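Local structure of putative fumarylpyruvate hydrolase (Burkholderia cenocepacia, 4MAQ) at residues B[164-169]-B[221-226]; B[114-119]-B[227-232]. The protein is a putative hydrolase of the fumarylacetoacetate hydrolase (FAH) family. One frame throughout, in Å; residues are numbered along the deposited sequence.

Interaction 1 of 2, residues B[164-169]-B[221-226]; sequences RIWLAV and RVTGGV
Four backbone hydrogen bonds join Trp-166 and Ala-168 to Gly-225 and Thr-223, two to each pair. The Ala-168 N to Thr-223 O bond is 2.8 Å long and nearly straight at the hydrogen, and Thr-223 N returns a bond of 2.9 Å to Ala-168 O. Trp-166 and Gly-225 exchange N-H and C=O in the same way, the Gly-225 N to Trp-166 O bond measuring 3.0 Å. Axes 170° apart make this an antiparallel pairing, in which Ile-165/Val-226, Leu-167/Gly-224 and Val-169/Val-222 are the non-hydrogen-bonded pairs; the two strands are neighbours in a mixed sheet of the FAH-family domain. The Trp-166 indole folds back over the partner strand: with chi1 at 65°, CG sits between the backbone N and the carbonyl carbon, and the ring covers the two glycines. Gly-224 CA makes a CH-pi contact 3.4 Å from the six-membered ring centroid, 6° off the normal, while Thr-223 OG1 comes to the ring edge. In one of its two conformers, Arg-164, the salt-bridge partner of Asp-227, sets NH1 over the rim of the opposite face. On the other side of the sheet, Ile-165 CG1 runs alongside Val-226 CG2 at 3.8 Å, and Leu-167 CD1 meets Val-222 CG1 at 3.9 Å.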
loop_
_atom_site.group_PDB
_atom_site.type_symbol
_atom_site.label_atom_id
_atom_site.label_comp_id
_atom_site.label_asym_id
_atom_site.label_seq_id
_atom_site.Cartn_x
_atom_site.Cartn_y
_atom_site.Cartn_z
ATOM N N ARG B 164 10.269 8.246 27.076
ATOM C CA ARG B 164 8.980 8.884 26.862
ATOM C C ARG B 164 8.609 8.992 25.379
ATOM O O ARG B 164 9.431 9.402 24.539
ATOM C CB ARG B 164 8.976 10.279 27.495
ATOM C CG ARG B 164 7.626 10.997 27.446
ATOM C CD ARG B 164 7.703 12.417 28.011
ATOM N NE ARG B 164 8.845 13.151 27.471
ATOM C CZ ARG B 164 8.829 14.437 27.135
ATOM N NH1 ARG B 164 7.713 15.150 27.261
ATOM N NH2 ARG B 164 9.925 15.011 26.656
ATOM N N ILE B 165 7.359 8.622 25.075
ATOM C CA ILE B 165 6.744 8.802 23.755
ATOM C C ILE B 165 5.441 9.543 24.037
ATOM O O ILE B 165 4.648 9.124 24.902
ATOM C CB ILE B 165 6.529 7.453 23.011
ATOM C CG1 ILE B 165 5.678 7.662 21.753
ATOM C CG2 ILE B 165 5.936 6.355 23.915
ATOM C CD1 ILE B 165 5.733 6.529 20.741
ATOM N N TRP B 166 5.221 10.674 23.365
ATOM C CA TRP B 166 4.145 11.563 23.792
ATOM C C TRP B 166 3.586 12.349 22.613
ATOM O O TRP B 166 4.247 12.539 21.577
ATOM C CB TRP B 166 4.661 12.517 24.901
ATOM C CG TRP B 166 5.730 13.448 24.382
ATOM C CD1 TRP B 166 7.076 13.181 24.245
ATOM C CD2 TRP B 166 5.529 14.778 23.890
ATOM N NE1 TRP B 166 7.715 14.274 23.687
ATOM C CE2 TRP B 166 6.791 15.265 23.471
ATOM C CE3 TRP B 166 4.401 15.614 23.773
ATOM C CZ2 TRP B 166 6.961 16.550 22.930
ATOM C CZ3 TRP B 166 4.573 16.900 23.222
ATOM C CH2 TRP B 166 5.845 17.350 22.807
ATOM N N LEU B 167 2.367 12.837 22.803
ATOM C CA LEU B 167 1.739 13.698 21.821
ATOM C C LEU B 167 0.805 14.656 22.564
ATOM O O LEU B 167 0.114 14.254 23.503
ATOM C CB LEU B 167 0.965 12.861 20.781
ATOM C CG LEU B 167 0.155 13.613 19.708
ATOM C CD1 LEU B 167 0.031 12.752 18.463
ATOM C CD2 LEU B 167 -1.233 14.039 20.184
ATOM N N ALA B 168 0.823 15.922 22.153
ATOM C CA ALA B 168 -0.089 16.947 22.674
ATOM C C ALA B 168 -0.818 17.630 21.540
ATOM O O ALA B 168 -0.343 17.658 20.389
ATOM C CB ALA B 168 0.709 17.972 23.486
ATOM N N VAL B 169 -1.988 18.163 21.880
ATOM C CA VAL B 169 -2.818 18.913 20.938
ATOM C C VAL B 169 -3.118 20.259 21.580
ATOM O O VAL B 169 -3.645 20.322 22.707
ATOM C CB VAL B 169 -4.144 18.162 20.641
ATOM C CG1 VAL B 169 -5.102 19.024 19.832
ATOM C CG2 VAL B 169 -3.876 16.847 19.924
ATOM N N ARG B 221 -2.941 22.315 16.621
ATOM C CA ARG B 221 -1.470 22.279 16.662
ATOM C C ARG B 221 -1.033 20.979 17.368
ATOM O O ARG B 221 -1.297 20.794 18.563
ATOM C CB ARG B 221 -0.890 23.507 17.391
ATOM C CG ARG B 221 0.649 23.511 17.474
ATOM C CD ARG B 221 1.211 24.774 18.161
ATOM N NE ARG B 221 0.642 25.936 17.463
ATOM C CZ ARG B 221 1.083 26.433 16.300
ATOM N NH1 ARG B 221 2.235 26.027 15.767
ATOM N NH2 ARG B 221 0.356 27.355 15.672
ATOM N N VAL B 222 -0.398 20.079 16.616
ATOM C CA VAL B 222 0.004 18.778 17.148
ATOM C C VAL B 222 1.496 18.811 17.410
ATOM O O VAL B 222 2.284 19.173 16.527
ATOM C CB VAL B 222 -0.337 17.660 16.145
ATOM C CG1 VAL B 222 -0.119 16.283 16.786
ATOM C CG2 VAL B 222 -1.771 17.830 15.642
ATOM N N THR B 223 1.873 18.474 18.635
ATOM C CA THR B 223 3.275 18.306 18.997
ATOM C C THR B 223 3.471 16.908 19.547
ATOM O O THR B 223 2.505 16.236 19.937
ATOM C CB THR B 223 3.706 19.343 20.057
ATOM O OG1 THR B 223 2.765 19.322 21.142
ATOM C CG2 THR B 223 3.773 20.748 19.452
ATOM N N GLY B 224 4.715 16.458 19.561
ATOM C CA GLY B 224 5.004 15.152 20.142
ATOM C C GLY B 224 6.445 14.792 19.957
ATOM O O GLY B 224 7.251 15.591 19.434
ATOM N N GLY B 225 6.781 13.581 20.388
ATOM C CA GLY B 225 8.163 13.173 20.328
ATOM C C GLY B 225 8.443 11.848 20.963
ATOM O O GLY B 225 7.566 11.244 21.600
ATOM N N VAL B 226 9.673 11.387 20.752
ATOM C CA VAL B 226 10.212 10.260 21.508
ATOM C C VAL B 226 11.547 10.764 22.010
ATOM O O VAL B 226 12.358 11.259 21.210
ATOM C CB VAL B 226 10.395 8.993 20.650
ATOM C CG1 VAL B 226 11.126 7.921 21.475
ATOM C CG2 VAL B 226 9.040 8.496 20.162
#

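Interaction 2 of 2, residues B[114-119]-B[227-232]; sequences YGVGVD and DGIATF
Val-116 and Phe-232 meet at about a right angle, and the valine reaches two parts of the opposing segment through its two methyls. The bond from CA to CB points toward 227-232; from CB one branch leads to CG1, anti to the backbone N (chi1 175°). This methyl comes to the edge of the Phe-232 ring, close to the ring plane, 3.9 Å from CE2. The other branch, CG2, lies beside the backbone N and faces Ile-229 and Ala-230: it is 3.7 Å from Ala-230 O and touches Ile-229 CG2 and Ala-230 CB at only slightly greater range. Ile-229 CG2 also lies 3.9 Å from Gly-115 CA, the residue before Val-116, and reaches Tyr-114 CB. Farther along 114-119, Val-118 CG2 approaches Phe-232 CZ at 3.6 Å. The contact is apolar, and its strand axes, 6.8 Å apart at closest approach and crossing at -28°, are too distant for backbone pairing. Ile-229 and Ala-230 both face Val-226, a classic beta bulge at the start of strand 230-236. The arrangement is that of two beta-sheets packed face to face through aliphatic and aromatic side chains.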
loop_
_atom_site.group_PDB
_atom_site.type_symbol
_atom_site.label_atom_id
_atom_site.label_comp_id
_atom_site.label_asym_id
_atom_site.label_seq_id
_atom_site.Cartn_x
_atom_site.Cartn_y
_atom_site.Cartn_z
ATOM N N TYR B 114 15.854 5.770 12.929
ATOM C CA TYR B 114 14.592 5.960 13.625
ATOM C C TYR B 114 14.021 7.339 13.380
ATOM O O TYR B 114 14.763 8.310 13.214
ATOM C CB TYR B 114 14.801 5.810 15.140
ATOM C CG TYR B 114 15.195 4.411 15.507
ATOM C CD1 TYR B 114 16.540 4.049 15.547
ATOM C CD2 TYR B 114 14.231 3.439 15.803
ATOM C CE1 TYR B 114 16.933 2.761 15.849
ATOM C CE2 TYR B 114 14.606 2.132 16.103
ATOM C CZ TYR B 114 15.955 1.793 16.128
ATOM O OH TYR B 114 16.272 0.483 16.452
ATOM N N GLY B 115 12.697 7.438 13.470
ATOM C CA GLY B 115 12.026 8.717 13.522
ATOM C C GLY B 115 10.789 8.613 14.390
ATOM O O GLY B 115 10.550 7.583 15.045
ATOM N N VAL B 116 10.002 9.678 14.386
ATOM C CA VAL B 116 8.761 9.733 15.168
ATOM C C VAL B 116 7.643 10.027 14.174
ATOM O O VAL B 116 7.806 10.869 13.286
ATOM C CB VAL B 116 8.822 10.827 16.261
ATOM C CG1 VAL B 116 7.492 10.951 16.985
ATOM C CG2 VAL B 116 9.962 10.500 17.218
ATOM N N GLY B 117 6.536 9.309 14.298
ATOM C CA GLY B 117 5.452 9.448 13.342
ATOM C C GLY B 117 4.110 9.558 14.017
ATOM O O GLY B 117 3.972 9.275 15.225
ATOM N N VAL B 118 3.115 9.961 13.238
ATOM C CA VAL B 118 1.725 9.898 13.700
ATOM C C VAL B 118 0.966 9.045 12.690
ATOM O O VAL B 118 0.923 9.353 11.498
ATOM C CB VAL B 118 1.083 11.299 13.813
ATOM C CG1 VAL B 118 -0.312 11.175 14.423
ATOM C CG2 VAL B 118 1.963 12.228 14.647
ATOM N N ASP B 119 0.396 7.940 13.165
ATOM C CA ASP B 119 -0.544 7.165 12.367
ATOM C C ASP B 119 -1.866 7.928 12.438
ATOM O O ASP B 119 -2.491 8.009 13.499
ATOM C CB ASP B 119 -0.637 5.754 12.958
ATOM C CG ASP B 119 -1.752 4.906 12.346
ATOM O OD1 ASP B 119 -2.264 5.252 11.270
ATOM O OD2 ASP B 119 -2.119 3.881 12.965
ATOM N N ASP B 227 11.759 10.685 23.323
ATOM C CA ASP B 227 12.963 11.277 23.903
ATOM C C ASP B 227 14.226 10.728 23.222
ATOM O O ASP B 227 14.420 9.502 23.106
ATOM C CB ASP B 227 12.994 11.071 25.416
ATOM C CG ASP B 227 12.063 12.012 26.169
ATOM O OD1 ASP B 227 11.360 12.858 25.567
ATOM O OD2 ASP B 227 12.048 11.944 27.409
ATOM N N GLY B 228 15.101 11.640 22.801
ATOM C CA GLY B 228 16.358 11.298 22.147
ATOM C C GLY B 228 16.261 11.047 20.652
ATOM O O GLY B 228 17.291 10.929 19.974
ATOM N N ILE B 229 15.036 10.959 20.116
ATOM C CA ILE B 229 14.878 10.630 18.706
ATOM C C ILE B 229 14.473 11.871 17.905
ATOM O O ILE B 229 15.224 12.306 17.021
ATOM C CB ILE B 229 13.874 9.461 18.474
ATOM C CG1 ILE B 229 14.306 8.204 19.251
ATOM C CG2 ILE B 229 13.667 9.180 16.984
ATOM C CD1 ILE B 229 15.691 7.679 18.919
ATOM N N ALA B 230 13.315 12.450 18.225
ATOM C CA ALA B 230 12.853 13.674 17.553
ATOM C C ALA B 230 11.679 14.245 18.304
ATOM O O ALA B 230 10.997 13.527 19.049
ATOM C CB ALA B 230 12.437 13.363 16.121
ATOM N N THR B 231 11.434 15.536 18.108
ATOM C CA THR B 231 10.145 16.125 18.440
ATOM C C THR B 231 9.595 16.734 17.169
ATOM O O THR B 231 10.323 16.893 16.182
ATOM C CB THR B 231 10.246 17.194 19.552
ATOM O OG1 THR B 231 11.101 18.255 19.105
ATOM C CG2 THR B 231 10.795 16.576 20.837
ATOM N N PHE B 232 8.320 17.083 17.185
ATOM C CA PHE B 232 7.696 17.693 16.028
ATOM C C PHE B 232 6.616 18.675 16.456
ATOM O O PHE B 232 6.108 18.641 17.613
ATOM C CB PHE B 232 7.089 16.653 15.066
ATOM C CG PHE B 232 5.929 15.913 15.641
ATOM C CD1 PHE B 232 4.644 16.436 15.596
ATOM C CD2 PHE B 232 6.113 14.652 16.226
ATOM C CE1 PHE B 232 3.561 15.739 16.141
ATOM C CE2 PHE B 232 5.034 13.953 16.776
ATOM C CZ PHE B 232 3.757 14.508 16.740
#

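The centres of interactions 1 and 2 lie about 9 Å apart, and strand 221-226 runs through a tight turn into 230-236, its neighbour in the same sheet. Gly-224 O and Phe-232 N, 2.9 Å apart, form a probable hydrogen bond between these two strands. At the turn, in one conformer of Arg-164, its NH2 reaches Asp-227 OD1 at 2.8 Å, a salt bridge from strand 164-169 across to the loop that opens segment 227-232. Interaction 1 thus describes pairing within one sheet, whereas interaction 2 shows that sheet meeting strand 111-122 of another. Ile-89 of strand 85-95 links the two, touching Ile-165 and Leu-167 and also belonging to the apolar cluster of interaction 2.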